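Local coordinates for restriction endonuclease Hpy99I (Helicobacter pylori, PDB 3GOX), which binds and cuts its target DNA as a two-subunit, zinc-containing type II restriction endonuclease of the beta-beta-alpha-Me class, at residues A[45-50]-A[54-59]. Sequence-based numbering, arbitrary orientation.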
# COMPACT_ATOMS: atom_id res chain seq x y z
N VAL A 45 2.95 17.53 29.76
CA VAL A 45 2.22 17.14 28.55
C VAL A 45 3.23 16.73 27.48
O VAL A 45 4.17 17.47 27.21
CB VAL A 45 1.40 18.32 28.01
CG1 VAL A 45 0.63 17.90 26.76
CG2 VAL A 45 0.45 18.87 29.05
N LEU A 46 3.03 15.57 26.87
CA LEU A 46 3.80 15.20 25.66
C LEU A 46 3.03 15.68 24.46
O LEU A 46 1.97 15.12 24.12
CB LEU A 46 4.02 13.69 25.56
CG LEU A 46 4.73 13.23 24.29
CD1 LEU A 46 6.12 13.85 24.20
CD2 LEU A 46 4.84 11.71 24.26
N PHE A 47 3.57 16.71 23.81
CA PHE A 47 3.02 17.18 22.55
C PHE A 47 3.55 16.29 21.44
O PHE A 47 4.75 16.20 21.21
CB PHE A 47 3.31 18.66 22.36
CG PHE A 47 2.48 19.52 23.24
CD1 PHE A 47 1.15 19.71 22.94
CD2 PHE A 47 3.00 20.11 24.39
CE1 PHE A 47 0.34 20.49 23.74
CE2 PHE A 47 2.20 20.89 25.20
CZ PHE A 47 0.87 21.08 24.89
N ILE A 48 2.63 15.59 20.79
CA ILE A 48 2.97 14.40 20.01
C ILE A 48 3.68 14.74 18.69
O ILE A 48 4.63 14.05 18.31
CB ILE A 48 1.72 13.53 19.74
CG1 ILE A 48 1.14 13.06 21.08
CG2 ILE A 48 2.05 12.35 18.81
CD1 ILE A 48 -0.31 12.62 20.99
N GLY A 49 3.28 15.82 18.02
CA GLY A 49 3.92 16.19 16.74
C GLY A 49 5.41 16.45 16.86
O GLY A 49 6.21 15.97 16.05
N LEU A 50 5.79 17.23 17.87
CA LEU A 50 7.19 17.59 18.05
C LEU A 50 7.91 16.70 19.06
O LEU A 50 9.11 16.82 19.25
CB LEU A 50 7.30 19.07 18.43
CG LEU A 50 6.86 20.03 17.31
CD1 LEU A 50 7.17 21.47 17.71
CD2 LEU A 50 7.46 19.69 15.94
N LYS A 54 6.43 19.11 28.01
CA LYS A 54 6.44 20.45 28.59
C LYS A 54 5.57 20.51 29.83
O LYS A 54 4.53 19.86 29.89
CB LYS A 54 5.90 21.46 27.58
CG LYS A 54 6.88 21.77 26.45
CD LYS A 54 6.28 22.72 25.44
CE LYS A 54 6.20 24.14 25.98
NZ LYS A 54 7.52 24.84 26.02
N ARG A 55 6.00 21.32 30.80
CA ARG A 55 5.16 21.67 31.95
C ARG A 55 4.19 22.79 31.57
O ARG A 55 4.62 23.87 31.15
CB ARG A 55 6.01 22.12 33.15
CG ARG A 55 5.15 22.34 34.38
CD ARG A 55 5.95 22.49 35.65
NE ARG A 55 6.61 21.25 36.08
CZ ARG A 55 5.99 20.14 36.52
NH1 ARG A 55 4.66 20.05 36.55
NH2 ARG A 55 6.72 19.10 36.90
N VAL A 56 2.89 22.54 31.76
CA VAL A 56 1.85 23.47 31.30
C VAL A 56 0.80 23.66 32.39
O VAL A 56 0.29 22.70 32.95
CB VAL A 56 1.15 22.96 30.01
CG1 VAL A 56 0.20 24.04 29.50
CG2 VAL A 56 2.18 22.58 28.92
N ASP A 57 0.45 24.91 32.69
CA ASP A 57 -0.67 25.18 33.58
C ASP A 57 -2.00 24.68 33.00
O ASP A 57 -2.23 24.79 31.80
CB ASP A 57 -0.77 26.68 33.89
CG ASP A 57 0.01 27.07 35.10
OD1 ASP A 57 1.26 27.12 35.01
OD2 ASP A 57 -0.62 27.31 36.17
N PHE A 58 -2.88 24.16 33.86
CA PHE A 58 -4.17 23.63 33.40
C PHE A 58 -4.95 24.66 32.59
O PHE A 58 -5.67 24.31 31.65
CB PHE A 58 -5.05 23.17 34.57
CG PHE A 58 -4.72 21.80 35.14
CD1 PHE A 58 -3.52 21.17 34.90
CD2 PHE A 58 -5.64 21.18 35.98
CE1 PHE A 58 -3.24 19.92 35.48
CE2 PHE A 58 -5.37 19.93 36.55
CZ PHE A 58 -4.17 19.31 36.30
N SER A 59 -4.81 25.94 32.94
CA SER A 59 -5.55 27.01 32.26
C SER A 59 -5.18 27.18 30.80
O SER A 59 -5.97 27.76 30.03
CB SER A 59 -5.37 28.34 32.99
OG SER A 59 -4.03 28.78 32.94
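Val45 and Lys54 face each other as an antiparallel hydrogen-bonded pair in the beta hairpin of strands 42-47 and 52-57, part of the SH3-like domain of the endonuclease. Val45 N donates to Lys54 O at 2.8 Å, nearly straight at 173° on the hydrogen, and Lys54 N returns a bond to Val45 O at 2.9 Å. The two short strand segments run at 115° to each other, so the hairpin is strongly twisted here.

Beside this pair, Val56 CG2 is the apolar meeting point. It lies 4.1 Å from Val45 CG2 and the same distance, 4.1 Å, from Phe47 CE2, which it meets at the ring edge, near the ring plane. Both valines have CG1 anti to the backbone N (Val45 chi1 -179°), which sets each CG2 beside its own backbone N and turned to the other valine. Within its own strand, Val45 CG1 sits 3.6 Å above the plane of the Phe47 ring, over the outer part of one face. The Lys54 chain reaches the same ring obliquely, with CD 4.3 Å from Phe47 CD2, and its NZ forms a long, weak ion pair with Glu52.

Val45 packs on Ile35 of the adjacent strand 32-39 and on Val18 of strand 17-20, which lies beyond it. Phe47 also reaches strand 17-20, at Ala20, and Val56 packs on Leu24 in a loop. Backbone bonding of Val56 with Ala43 continues the hairpin, whereas that of Leu46 with Val34 ties strand 42-47 to strand 32-39 on its other side. Past the strand end, the chain leaving Phe47 takes part in the dimer contact: Arg146 of the second subunit donates from NE to Ile48 O and from NH2 to Gly49 O.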